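Local coordinates for Serine/threonine-protein kinase pknE (Mycobacterium tuberculosis, PDB 2H34), which transfers phosphate from ATP to serine and threonine residues of proteins, a kinase thought to help the tubercle bacillus survive inside infected macrophages, at residues D217-T222 and E278-T283; V140-S145 and D171-V176; D120-L125 and K161-L166; V97-F102 and V111-I116. One frame throughout, in Å; residues are numbered along the deposited sequence.

Interaction 1 of 4, residues D217-T222 and E278-T283; sequences DIYALT and EDRYVT
Y219 and R280 cross with the ring and guanidinium planes turned 72° apart. The tyrosine presents its edge: R280 NE lies near the plane of the ring, 3.5 Å from Y219 CD1. Seen from the arginine, that same carbon sits over one face of the guanidinium, displaced toward its rim, so this is neither a parallel stack nor a cation-pi contact through the ring face. A bend of the R280 chain at chi3 (-149°) turns the group to meet the tyrosine. One residue earlier in the helix, I218 points at the loop and spreads its branches along three residues of backbone. Its CG2 packs 3.6 Å from Y281 O, its CD1 lies against the carbonyl of V282, and its CG1 reaches the backbone of T283. The one apolar side-chain pair, I218 CG2 to Y281 CB, is looser at 4.3 Å. T222 OG1 donates back to I218 O of its own helix, at 2.8 Å. Both T283 and R280 have further partners: T283 caps helix 284-293 through D286 N, while R280 forms a salt bridge with E205 and donates from NE to A274 O. E205 is the glutamate of the APE motif, and its pairing with an arginine of this loop is a hallmark of protein kinases, tying the end of the activation segment to the C-lobe. No hydrogen bond joins the two segments directly. Segment 217-222 thus gives the loop the aliphatic side of I218 and a ring edge beside a buried cation, whose charge is probably balanced mainly by E205.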
loop_
_atom_site.group_PDB
_atom_site.type_symbol
_atom_site.label_atom_id
_atom_site.label_comp_id
_atom_site.label_asym_id
_atom_site.label_seq_id
_atom_site.Cartn_x
_atom_site.Cartn_y
_atom_site.Cartn_z
ATOM N N ASP A 217 -0.783 -5.589 -7.917
ATOM C CA ASP A 217 -0.494 -4.284 -7.290
ATOM C C ASP A 217 -0.376 -3.090 -8.257
ATOM O O ASP A 217 -0.765 -1.970 -7.915
ATOM C CB ASP A 217 0.719 -4.354 -6.344
ATOM C CG ASP A 217 1.933 -5.038 -6.959
ATOM O OD1 ASP A 217 3.053 -4.862 -6.420
ATOM O OD2 ASP A 217 1.783 -5.764 -7.958
ATOM N N ILE A 218 0.133 -3.338 -9.463
ATOM C CA ILE A 218 0.206 -2.318 -10.513
ATOM C C ILE A 218 -1.184 -1.772 -10.834
ATOM O O ILE A 218 -1.357 -0.568 -11.008
ATOM C CB ILE A 218 0.905 -2.868 -11.795
ATOM C CG1 ILE A 218 2.401 -3.046 -11.533
ATOM C CG2 ILE A 218 0.702 -1.932 -12.992
ATOM C CD1 ILE A 218 2.989 -4.253 -12.156
ATOM N N TYR A 219 -2.164 -2.667 -10.890
ATOM C CA TYR A 219 -3.559 -2.297 -11.135
ATOM C C TYR A 219 -4.034 -1.413 -9.987
ATOM O O TYR A 219 -4.513 -0.292 -10.207
ATOM C CB TYR A 219 -4.444 -3.551 -11.232
ATOM C CG TYR A 219 -5.903 -3.313 -11.624
ATOM C CD1 TYR A 219 -6.326 -3.534 -12.932
ATOM C CD2 TYR A 219 -6.864 -2.919 -10.690
ATOM C CE1 TYR A 219 -7.648 -3.345 -13.314
ATOM C CE2 TYR A 219 -8.196 -2.721 -11.067
ATOM C CZ TYR A 219 -8.571 -2.935 -12.387
ATOM O OH TYR A 219 -9.865 -2.753 -12.818
ATOM N N ALA A 220 -3.895 -1.930 -8.764
ATOM C CA ALA A 220 -4.300 -1.215 -7.568
ATOM C C ALA A 220 -3.734 0.218 -7.545
ATOM O O ALA A 220 -4.484 1.193 -7.414
ATOM C CB ALA A 220 -3.873 -1.991 -6.348
ATOM N N LEU A 221 -2.420 0.343 -7.726
ATOM C CA LEU A 221 -1.759 1.655 -7.680
ATOM C C LEU A 221 -2.372 2.661 -8.651
ATOM O O LEU A 221 -2.419 3.862 -8.371
ATOM C CB LEU A 221 -0.261 1.520 -7.947
ATOM C CG LEU A 221 0.646 2.678 -7.542
ATOM C CD1 LEU A 221 0.660 2.842 -6.043
ATOM C CD2 LEU A 221 2.063 2.453 -8.051
ATOM N N THR A 222 -2.847 2.159 -9.786
ATOM C CA THR A 222 -3.416 3.019 -10.809
ATOM C C THR A 222 -4.796 3.533 -10.375
ATOM O O THR A 222 -5.108 4.713 -10.576
ATOM C CB THR A 222 -3.454 2.313 -12.180
ATOM O OG1 THR A 222 -2.211 1.648 -12.397
ATOM C CG2 THR A 222 -3.667 3.310 -13.290
ATOM N N GLU A 278 -1.909 -8.404 -19.316
ATOM C CA GLU A 278 -0.767 -8.283 -20.210
ATOM C C GLU A 278 -0.754 -6.981 -20.996
ATOM O O GLU A 278 0.213 -6.698 -21.688
ATOM C CB GLU A 278 -0.689 -9.484 -21.146
ATOM C CG GLU A 278 -0.506 -10.788 -20.396
ATOM C CD GLU A 278 -0.502 -12.005 -21.302
ATOM O OE1 GLU A 278 -1.514 -12.247 -22.003
ATOM O OE2 GLU A 278 0.516 -12.734 -21.297
ATOM N N ASP A 279 -1.817 -6.189 -20.882
ATOM C CA ASP A 279 -1.851 -4.860 -21.493
ATOM C C ASP A 279 -1.388 -3.751 -20.577
ATOM O O ASP A 279 -1.255 -2.616 -21.020
ATOM C CB ASP A 279 -3.249 -4.542 -21.970
ATOM C CG ASP A 279 -3.823 -5.657 -22.752
ATOM O OD1 ASP A 279 -3.017 -6.361 -23.396
ATOM O OD2 ASP A 279 -5.057 -5.853 -22.713
ATOM N N ARG A 280 -1.168 -4.069 -19.307
ATOM C CA ARG A 280 -0.872 -3.050 -18.317
ATOM C C ARG A 280 0.623 -2.860 -18.284
ATOM O O ARG A 280 1.344 -3.565 -18.993
ATOM C CB ARG A 280 -1.370 -3.466 -16.935
ATOM C CG ARG A 280 -2.865 -3.630 -16.845
ATOM C CD ARG A 280 -3.245 -4.113 -15.468
ATOM N NE ARG A 280 -4.445 -4.945 -15.481
ATOM C CZ ARG A 280 -4.602 -6.027 -14.721
ATOM N NH1 ARG A 280 -3.625 -6.406 -13.906
ATOM N NH2 ARG A 280 -5.725 -6.728 -14.772
ATOM N N TYR A 281 1.089 -1.921 -17.463
ATOM C CA TYR A 281 2.509 -1.755 -17.257
ATOM C C TYR A 281 3.020 -2.976 -16.529
ATOM O O TYR A 281 2.298 -3.577 -15.749
ATOM C CB TYR A 281 2.801 -0.502 -16.452
ATOM C CG TYR A 281 2.259 0.776 -17.059
ATOM C CD1 TYR A 281 1.034 1.303 -16.650
ATOM C CD2 TYR A 281 2.982 1.473 -18.022
ATOM C CE1 TYR A 281 0.540 2.481 -17.201
ATOM C CE2 TYR A 281 2.499 2.648 -18.571
ATOM C CZ TYR A 281 1.283 3.141 -18.162
ATOM O OH TYR A 281 0.809 4.306 -18.698
ATOM N N VAL A 282 4.257 -3.353 -16.824
ATOM C CA VAL A 282 4.875 -4.541 -16.240
ATOM C C VAL A 282 5.396 -4.246 -14.831
ATOM O O VAL A 282 5.443 -5.136 -13.975
ATOM C CB VAL A 282 5.989 -5.070 -17.169
ATOM C CG1 VAL A 282 6.815 -6.168 -16.500
ATOM C CG2 VAL A 282 5.350 -5.605 -18.430
ATOM N N THR A 283 5.776 -2.989 -14.611
ATOM C CA THR A 283 6.172 -2.515 -13.293
ATOM C C THR A 283 5.449 -1.242 -12.834
ATOM O O THR A 283 4.919 -0.464 -13.635
ATOM C CB THR A 283 7.680 -2.221 -13.215
ATOM O OG1 THR A 283 7.977 -1.064 -14.001
ATOM C CG2 THR A 283 8.493 -3.412 -13.682
#

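Interaction 2 of 4, residues V140-S145 and D171-V176; sequences VRQIGS and DFAYLV
With CG of Q142 opposite its carbonyl carbon (chi1 -59°) and the chain extended beyond it, the amide is carried from the helix to the backbone of residues 171-173. In I143, chi1 sets CG2 beside L175 and CG1 toward the strand, and an unusual chi2 of 95° then brings CD1 onto A173. The amide carbon Q142 CD stands 3.5 Å from A173 N and 3.7 Å from D171 O, so both backbone atoms face the head group from the same side, beyond the end of the chain. The amide also lies over one face of the F172 ring, toward the rim, while the ring stacks with H95. Further along the strand the contact becomes purely apolar. I143 CD1 packs on A173 CB at 3.6 Å, and I143 CG2 meets L175 CD1 at 4.1 Å, these two side chains crossing at about a right angle. The axes of helix 140-145 and strand 173-175 approach to 7.5 Å and run in roughly the same direction, 30° apart. This is the C-lobe packing of the long helix 133-152 against the small sheet that leads into the DFG motif of protein kinases. D171, in the turn before the strand, forms a salt bridge with R135 of the same helix. The chemistry of the contact thus changes along the strand: a polar amide at its start, aliphatic carbon at its end, where L175 and I143 help fill the interior of the lobe.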
loop_
_atom_site.group_PDB
_atom_site.type_symbol
_atom_site.label_atom_id
_atom_site.label_comp_id
_atom_site.label_asym_id
_atom_site.label_seq_id
_atom_site.Cartn_x
_atom_site.Cartn_y
_atom_site.Cartn_z
ATOM N N VAL A 140 2.646 8.514 -5.798
ATOM C CA VAL A 140 2.596 7.237 -6.528
ATOM C C VAL A 140 3.994 6.684 -6.829
ATOM O O VAL A 140 4.237 5.489 -6.684
ATOM C CB VAL A 140 1.752 7.351 -7.808
ATOM C CG1 VAL A 140 1.884 6.117 -8.661
ATOM C CG2 VAL A 140 0.290 7.549 -7.432
ATOM N N ARG A 141 4.917 7.568 -7.198
ATOM C CA ARG A 141 6.276 7.156 -7.557
ATOM C C ARG A 141 6.963 6.400 -6.429
ATOM O O ARG A 141 7.489 5.316 -6.647
ATOM C CB ARG A 141 7.125 8.346 -8.034
ATOM C CG ARG A 141 8.411 7.924 -8.742
ATOM C CD ARG A 141 9.341 9.075 -9.047
ATOM N NE ARG A 141 8.658 10.126 -9.805
ATOM C CZ ARG A 141 8.563 11.401 -9.415
ATOM N NH1 ARG A 141 9.129 11.801 -8.275
ATOM N NH2 ARG A 141 7.909 12.285 -10.168
ATOM N N GLN A 142 6.914 6.964 -5.226
ATOM C CA GLN A 142 7.520 6.361 -4.038
ATOM C C GLN A 142 6.910 5.027 -3.622
ATOM O O GLN A 142 7.638 4.138 -3.213
ATOM C CB GLN A 142 7.443 7.302 -2.843
ATOM C CG GLN A 142 8.110 8.622 -3.018
ATOM C CD GLN A 142 7.741 9.575 -1.908
ATOM O OE1 GLN A 142 6.873 10.427 -2.085
ATOM N NE2 GLN A 142 8.380 9.430 -0.748
ATOM N N ILE A 143 5.584 4.892 -3.677
ATOM C CA ILE A 143 4.957 3.633 -3.305
ATOM C C ILE A 143 5.207 2.561 -4.361
ATOM O O ILE A 143 5.473 1.407 -4.019
ATOM C CB ILE A 143 3.443 3.785 -3.025
ATOM C CG1 ILE A 143 3.224 4.465 -1.689
ATOM C CG2 ILE A 143 2.747 2.436 -2.968
ATOM C CD1 ILE A 143 3.027 5.901 -1.842
ATOM N N GLY A 144 5.129 2.937 -5.637
ATOM C CA GLY A 144 5.388 1.986 -6.725
ATOM C C GLY A 144 6.785 1.412 -6.586
ATOM O O GLY A 144 7.035 0.222 -6.840
ATOM N N SER A 145 7.682 2.279 -6.134
ATOM C CA SER A 145 9.052 1.912 -5.851
ATOM C C SER A 145 9.102 0.844 -4.760
ATOM O O SER A 145 9.735 -0.194 -4.940
ATOM C CB SER A 145 9.859 3.162 -5.472
ATOM O OG SER A 145 11.191 2.844 -5.180
ATOM N N ASP A 171 6.108 15.173 2.053
ATOM C CA ASP A 171 5.430 14.257 1.142
ATOM C C ASP A 171 6.205 12.957 0.997
ATOM O O ASP A 171 6.176 12.329 -0.047
ATOM C CB ASP A 171 5.267 14.895 -0.243
ATOM C CG ASP A 171 4.003 15.714 -0.374
ATOM O OD1 ASP A 171 3.280 15.894 0.629
ATOM O OD2 ASP A 171 3.730 16.172 -1.500
ATOM N N PHE A 172 6.924 12.562 2.032
ATOM C CA PHE A 172 7.656 11.321 1.967
ATOM C C PHE A 172 6.719 10.190 2.324
ATOM O O PHE A 172 6.131 10.188 3.400
ATOM C CB PHE A 172 8.832 11.334 2.913
ATOM C CG PHE A 172 9.809 10.263 2.638
ATOM C CD1 PHE A 172 10.930 10.520 1.888
ATOM C CD2 PHE A 172 9.597 8.977 3.102
ATOM C CE1 PHE A 172 11.838 9.531 1.615
ATOM C CE2 PHE A 172 10.495 7.973 2.822
ATOM C CZ PHE A 172 11.623 8.257 2.077
ATOM N N ALA A 173 6.586 9.222 1.429
ATOM C CA ALA A 173 5.591 8.181 1.606
ATOM C C ALA A 173 6.179 6.796 1.783
ATOM O O ALA A 173 7.063 6.398 1.046
ATOM C CB ALA A 173 4.613 8.190 0.450
ATOM N N TYR A 174 5.651 6.066 2.760
ATOM C CA TYR A 174 5.998 4.675 2.981
ATOM C C TYR A 174 4.838 3.764 2.667
ATOM O O TYR A 174 3.688 4.082 2.960
ATOM C CB TYR A 174 6.318 4.439 4.440
ATOM C CG TYR A 174 7.551 5.099 4.921
ATOM C CD1 TYR A 174 8.774 4.485 4.770
ATOM C CD2 TYR A 174 7.494 6.335 5.562
ATOM C CE1 TYR A 174 9.928 5.098 5.230
ATOM C CE2 TYR A 174 8.631 6.943 6.028
ATOM C CZ TYR A 174 9.839 6.316 5.858
ATOM O OH TYR A 174 10.979 6.905 6.293
ATOM N N LEU A 175 5.154 2.603 2.115
ATOM C CA LEU A 175 4.178 1.534 2.000
ATOM C C LEU A 175 4.190 0.750 3.308
ATOM O O LEU A 175 5.217 0.165 3.666
ATOM C CB LEU A 175 4.514 0.614 0.816
ATOM C CG LEU A 175 3.626 -0.624 0.678
ATOM C CD1 LEU A 175 2.286 -0.272 0.032
ATOM C CD2 LEU A 175 4.324 -1.729 -0.095
ATOM N N VAL A 176 3.062 0.766 4.021
ATOM C CA VAL A 176 2.901 -0.021 5.260
ATOM C C VAL A 176 1.857 -1.127 5.096
ATOM O O VAL A 176 0.904 -0.977 4.336
ATOM C CB VAL A 176 2.522 0.857 6.482
ATOM C CG1 VAL A 176 3.701 1.660 6.945
ATOM C CG2 VAL A 176 1.366 1.783 6.157
#

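Interaction 3 of 4, residues D120-L125 and K161-L166; sequences DLAAML and KPENIL
The carboxylate of E163 lies beside A122, its OE2 3.7 Å from A122 CB, while OE1 turns its anti lone pair to K161 NZ in a salt bridge of 3.2 Å. Chi1 of -49° puts E163 CG 3.5 Å from A122 CB, although CB sets off away from the helix; the bend at chi2 (85°) then carries the carboxylate alongside. The carboxylate of D120 stays apart from that of E163; its OD2 is 4.0 Å from E163 CA. D120 occupies the N-cap position without making a capping bond, and pairs with L166 as an antiparallel, non-hydrogen-bonded bridge. The main link is made by the first amide of the helix: L121 N donates to I165 O at 3.0 Å, tilted 28° from the carbonyl plane, with a weak second bond to P162 O. The D120 CA hydrogen points to the same I165 O. Next to these bonds, L121 and I165 lie side by side pointing the same way, L121 CD2 to I165 CD1 at 3.7 Å, and P162 CB closes in on L121 CB at 3.9 Å. P162, E163 and N164 belong to the HRD-x-K-x-x-N catalytic loop of protein kinases, where N164 OD1 accepts from K161 N. L121 and I165 fall at positions that in relatives form the lower catalytic spine. V224 and C228 of helix 217-230 touch L121, V224 also reaches P162 and I165, I139 and I143 of helix 133-152 pack on I165, and strand 173-175 continues the small sheet beyond L166.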
loop_
_atom_site.group_PDB
_atom_site.type_symbol
_atom_site.label_atom_id
_atom_site.label_comp_id
_atom_site.label_asym_id
_atom_site.label_seq_id
_atom_site.Cartn_x
_atom_site.Cartn_y
_atom_site.Cartn_z
ATOM N N ASP A 120 -2.456 8.933 6.623
ATOM C CA ASP A 120 -2.939 8.129 5.497
ATOM C C ASP A 120 -3.197 9.004 4.312
ATOM O O ASP A 120 -3.664 10.134 4.450
ATOM C CB ASP A 120 -4.311 7.510 5.783
ATOM C CG ASP A 120 -4.320 6.607 6.971
ATOM O OD1 ASP A 120 -3.352 6.606 7.757
ATOM O OD2 ASP A 120 -5.325 5.893 7.118
ATOM N N LEU A 121 -2.962 8.447 3.135
ATOM C CA LEU A 121 -3.466 9.041 1.924
ATOM C C LEU A 121 -5.007 9.120 2.031
ATOM O O LEU A 121 -5.616 10.145 1.703
ATOM C CB LEU A 121 -2.997 8.225 0.726
ATOM C CG LEU A 121 -3.274 8.752 -0.682
ATOM C CD1 LEU A 121 -2.800 10.177 -0.862
ATOM C CD2 LEU A 121 -2.617 7.844 -1.709
ATOM N N ALA A 122 -5.619 8.049 2.539
ATOM C CA ALA A 122 -7.036 8.047 2.897
ATOM C C ALA A 122 -7.417 9.245 3.777
ATOM O O ALA A 122 -8.412 9.907 3.506
ATOM C CB ALA A 122 -7.398 6.752 3.579
ATOM N N ALA A 123 -6.624 9.533 4.806
ATOM C CA ALA A 123 -6.874 10.693 5.667
ATOM C C ALA A 123 -6.678 12.021 4.942
ATOM O O ALA A 123 -7.521 12.903 5.055
ATOM C CB ALA A 123 -6.011 10.641 6.942
HETATM N N MSE A 124 -5.569 12.164 4.213
HETATM C CA MSE A 124 -5.352 13.330 3.349
HETATM C C MSE A 124 -6.561 13.619 2.463
HETATM O O MSE A 124 -7.134 14.700 2.525
HETATM C CB MSE A 124 -4.157 13.133 2.421
HETATM C CG MSE A 124 -2.834 12.983 3.084
HETATM SE SE MSE A 124 -1.322 13.722 2.034
HETATM C CE MSE A 124 -1.484 12.769 0.377
ATOM N N LEU A 125 -6.934 12.651 1.632
ATOM C CA LEU A 125 -7.936 12.882 0.606
ATOM C C LEU A 125 -9.221 13.422 1.201
ATOM O O LEU A 125 -9.755 14.423 0.707
ATOM C CB LEU A 125 -8.187 11.617 -0.222
ATOM C CG LEU A 125 -6.995 11.235 -1.114
ATOM C CD1 LEU A 125 -6.959 9.747 -1.457
ATOM C CD2 LEU A 125 -6.922 12.097 -2.378
ATOM N N LYS A 161 -3.909 -0.091 -0.771
ATOM C CA LYS A 161 -4.998 0.777 -0.358
ATOM C C LYS A 161 -4.331 2.080 0.052
ATOM O O LYS A 161 -3.216 2.050 0.569
ATOM C CB LYS A 161 -5.717 0.183 0.855
ATOM C CG LYS A 161 -6.458 -1.121 0.609
ATOM C CD LYS A 161 -6.348 -2.099 1.806
ATOM C CE LYS A 161 -7.507 -1.986 2.798
ATOM N NZ LYS A 161 -7.207 -1.082 3.938
ATOM N N PRO A 162 -5.003 3.228 -0.162
ATOM C CA PRO A 162 -4.515 4.513 0.360
ATOM C C PRO A 162 -4.265 4.468 1.864
ATOM O O PRO A 162 -3.382 5.155 2.381
ATOM C CB PRO A 162 -5.663 5.464 0.051
ATOM C CG PRO A 162 -6.320 4.862 -1.142
ATOM C CD PRO A 162 -6.243 3.389 -0.937
ATOM N N GLU A 163 -5.043 3.637 2.546
ATOM C CA GLU A 163 -4.915 3.399 3.969
ATOM C C GLU A 163 -3.614 2.632 4.279
ATOM O O GLU A 163 -3.283 2.414 5.438
ATOM C CB GLU A 163 -6.147 2.636 4.466
ATOM C CG GLU A 163 -7.527 3.248 4.018
ATOM C CD GLU A 163 -8.030 2.809 2.594
ATOM O OE1 GLU A 163 -8.096 1.582 2.320
ATOM O OE2 GLU A 163 -8.399 3.685 1.758
ATOM N N ASN A 164 -2.874 2.240 3.243
ATOM C CA ASN A 164 -1.579 1.571 3.410
ATOM C C ASN A 164 -0.448 2.496 3.016
ATOM O O ASN A 164 0.707 2.066 2.862
ATOM C CB ASN A 164 -1.485 0.335 2.512
ATOM C CG ASN A 164 -2.476 -0.741 2.876
ATOM O OD1 ASN A 164 -3.133 -1.314 1.994
ATOM N ND2 ASN A 164 -2.595 -1.034 4.175
ATOM N N ILE A 165 -0.801 3.761 2.807
ATOM C CA ILE A 165 0.129 4.768 2.332
ATOM C C ILE A 165 0.215 5.869 3.390
ATOM O O ILE A 165 -0.787 6.496 3.742
ATOM C CB ILE A 165 -0.312 5.327 0.961
ATOM C CG1 ILE A 165 -0.305 4.217 -0.083
ATOM C CG2 ILE A 165 0.599 6.450 0.511
ATOM C CD1 ILE A 165 -0.973 4.584 -1.400
ATOM N N LEU A 166 1.424 6.082 3.895
ATOM C CA LEU A 166 1.669 6.980 5.004
ATOM C C LEU A 166 2.553 8.115 4.543
ATOM O O LEU A 166 3.692 7.890 4.135
ATOM C CB LEU A 166 2.350 6.218 6.140
ATOM C CG LEU A 166 2.530 6.917 7.498
ATOM C CD1 LEU A 166 1.185 7.223 8.159
ATOM C CD2 LEU A 166 3.412 6.071 8.416
#

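Interaction 4 of 4, residues V97-F102 and V111-I116; sequences VPIHDF and VDMRLI
Strands 99-102 and 111-114 run antiparallel at 168°, and a classic beta bulge puts both H100 and D101 opposite D112. The bulge gathers two amides on one carbonyl: H100 N and D101 N donate to D112 O at 2.6 and 3.2 Å, while D112 N returns a bond to D101 O. Beyond it, R114 N donates to P98 O. H100 bends over its partner strand, the ring and the D112 carboxylate standing 88° apart. H100 ND1 donates to D112 OD1 at 2.6 Å, reaching it on the syn side but 34° out of the carboxylate plane, though close to the plane of the imidazole. D112 OD2 is held by Y36 OH, so the carboxylate is gripped at both oxygens. R114 N lies over one face of the imidazole. The pair forms the beta hairpin at one edge of the five-stranded N-lobe sheet of the kinase, and M113 falls where relatives carry the gatekeeper before the hinge. On the face bearing I99, V111, M113 and F102, I99 and the selenomethionine M113 lie side by side, I99 CD1 3.8 Å from M113 CE, and V97 CG1 packs on M113 CB at 3.7 Å. The I99 and V111 side chains cross obliquely, CG2 of I99 4.0 Å from CG1 of V111, and F102 CB touches V111 CG2. P98 CG sits over one face of the R114 guanidinium, 4.1 Å from R114 NE.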
loop_
_atom_site.group_PDB
_atom_site.type_symbol
_atom_site.label_atom_id
_atom_site.label_comp_id
_atom_site.label_asym_id
_atom_site.label_seq_id
_atom_site.Cartn_x
_atom_site.Cartn_y
_atom_site.Cartn_z
ATOM N N VAL A 97 9.248 0.704 5.436
ATOM C CA VAL A 97 9.617 0.713 6.843
ATOM C C VAL A 97 10.714 -0.305 7.121
ATOM O O VAL A 97 10.572 -1.474 6.773
ATOM C CB VAL A 97 8.399 0.384 7.733
ATOM C CG1 VAL A 97 8.787 0.417 9.203
ATOM C CG2 VAL A 97 7.254 1.354 7.462
ATOM N N PRO A 98 11.831 0.155 7.714
ATOM C CA PRO A 98 12.921 -0.697 8.196
ATOM C C PRO A 98 12.420 -1.642 9.268
ATOM O O PRO A 98 11.653 -1.215 10.138
ATOM C CB PRO A 98 13.881 0.301 8.831
ATOM C CG PRO A 98 13.585 1.581 8.155
ATOM C CD PRO A 98 12.126 1.583 7.923
ATOM N N ILE A 99 12.831 -2.910 9.198
ATOM C CA ILE A 99 12.545 -3.862 10.271
ATOM C C ILE A 99 13.758 -3.928 11.183
ATOM O O ILE A 99 14.861 -4.241 10.722
ATOM C CB ILE A 99 12.238 -5.279 9.731
ATOM C CG1 ILE A 99 10.982 -5.288 8.846
ATOM C CG2 ILE A 99 12.113 -6.295 10.868
ATOM C CD1 ILE A 99 9.895 -4.320 9.246
ATOM N N HIS A 100 13.567 -3.631 12.468
ATOM C CA HIS A 100 14.672 -3.728 13.426
ATOM C C HIS A 100 14.997 -5.149 13.791
ATOM O O HIS A 100 16.147 -5.545 13.754
ATOM C CB HIS A 100 14.399 -2.938 14.698
ATOM C CG HIS A 100 14.246 -1.471 14.472
ATOM N ND1 HIS A 100 13.317 -0.708 15.149
ATOM C CD2 HIS A 100 14.894 -0.625 13.634
ATOM C CE1 HIS A 100 13.405 0.545 14.741
ATOM N NE2 HIS A 100 14.348 0.622 13.817
ATOM N N ASP A 101 13.977 -5.916 14.143
ATOM C CA ASP A 101 14.191 -7.226 14.724
ATOM C C ASP A 101 12.898 -8.008 14.672
ATOM O O ASP A 101 11.843 -7.437 14.402
ATOM C CB ASP A 101 14.652 -7.063 16.176
ATOM C CG ASP A 101 15.165 -8.349 16.784
ATOM O OD1 ASP A 101 15.549 -9.273 16.041
ATOM O OD2 ASP A 101 15.181 -8.428 18.028
ATOM N N PHE A 102 12.995 -9.313 14.920
ATOM C CA PHE A 102 11.840 -10.202 15.012
ATOM C C PHE A 102 12.234 -11.547 15.630
ATOM O O PHE A 102 13.410 -11.918 15.636
ATOM C CB PHE A 102 11.196 -10.403 13.635
ATOM C CG PHE A 102 12.168 -10.797 12.554
ATOM C CD1 PHE A 102 12.847 -9.831 11.818
ATOM C CD2 PHE A 102 12.389 -12.136 12.253
ATOM C CE1 PHE A 102 13.741 -10.197 10.806
ATOM C CE2 PHE A 102 13.280 -12.507 11.243
ATOM C CZ PHE A 102 13.953 -11.538 10.523
ATOM N N VAL A 111 7.402 -8.390 15.589
ATOM C CA VAL A 111 8.216 -7.679 14.603
ATOM C C VAL A 111 8.418 -6.235 15.060
ATOM O O VAL A 111 7.461 -5.485 15.244
ATOM C CB VAL A 111 7.601 -7.716 13.186
ATOM C CG1 VAL A 111 8.437 -6.888 12.229
ATOM C CG2 VAL A 111 7.502 -9.150 12.676
ATOM N N ASP A 112 9.677 -5.868 15.260
ATOM C CA ASP A 112 10.044 -4.543 15.725
ATOM C C ASP A 112 10.487 -3.715 14.538
ATOM O O ASP A 112 11.401 -4.096 13.814
ATOM C CB ASP A 112 11.172 -4.657 16.751
ATOM C CG ASP A 112 11.902 -3.347 16.985
ATOM O OD1 ASP A 112 11.638 -2.353 16.277
ATOM O OD2 ASP A 112 12.761 -3.314 17.887
HETATM N N MSE A 113 9.850 -2.568 14.351
HETATM C CA MSE A 113 10.149 -1.718 13.203
HETATM C C MSE A 113 10.243 -0.247 13.568
HETATM O O MSE A 113 9.755 0.175 14.619
HETATM C CB MSE A 113 9.100 -1.915 12.116
HETATM C CG MSE A 113 7.734 -2.196 12.671
HETATM SE SE MSE A 113 6.372 -2.484 11.334
HETATM C CE MSE A 113 6.533 -4.444 11.027
ATOM N N ARG A 114 10.885 0.511 12.681
ATOM C CA ARG A 114 10.995 1.969 12.746
ATOM C C ARG A 114 9.614 2.633 12.831
ATOM O O ARG A 114 8.679 2.259 12.112
ATOM C CB ARG A 114 11.772 2.449 11.510
ATOM C CG ARG A 114 12.131 3.931 11.432
ATOM C CD ARG A 114 13.624 4.074 11.147
ATOM N NE ARG A 114 13.950 5.096 10.155
ATOM C CZ ARG A 114 15.193 5.410 9.792
ATOM N NH1 ARG A 114 16.221 4.788 10.346
ATOM N NH2 ARG A 114 15.419 6.343 8.874
ATOM N N LEU A 115 9.485 3.602 13.731
ATOM C CA LEU A 115 8.224 4.309 13.907
ATOM C C LEU A 115 8.131 5.510 12.986
ATOM O O LEU A 115 9.022 6.357 12.974
ATOM C CB LEU A 115 8.063 4.784 15.350
ATOM C CG LEU A 115 6.934 5.808 15.516
ATOM C CD1 LEU A 115 5.644 5.136 15.981
ATOM C CD2 LEU A 115 7.354 6.942 16.447
ATOM N N ILE A 116 7.032 5.606 12.250
ATOM C CA ILE A 116 6.870 6.713 11.336
ATOM C C ILE A 116 5.679 7.575 11.678
ATOM O O ILE A 116 4.648 7.072 12.097
ATOM C CB ILE A 116 6.777 6.226 9.894
ATOM C CG1 ILE A 116 8.102 5.578 9.476
ATOM C CG2 ILE A 116 6.429 7.376 8.962
ATOM C CD1 ILE A 116 9.335 6.451 9.734
#

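In the fold
Interactions 1, 2 and 3 build the C-lobe, whereas interaction 4 lies in the N-lobe and runs into the hinge, about 28 Å from interaction 1 between centres. L221 joins interactions 1 and 2, its CD1 3.7 Å from I143 CG2. Interactions 2 and 3 share the small sheet, with probable bonds from V176 N to N164 O (2.9 Å) and Y174 N to L166 O (3.0 Å). Interaction 4 touches interactions 2 and 3 through V97 and I116, for instance V176 CG1 to V97 CG2 at 3.6 Å. The side chains of Y219, L175 and E163 lie about 8, 8 and 9 Å from that of D159, the predicted proton acceptor; the V111 side chain is about 5 Å from that of K65, predicted to bind ATP. A sodium ion lies about 4 Å from the I218 side chain.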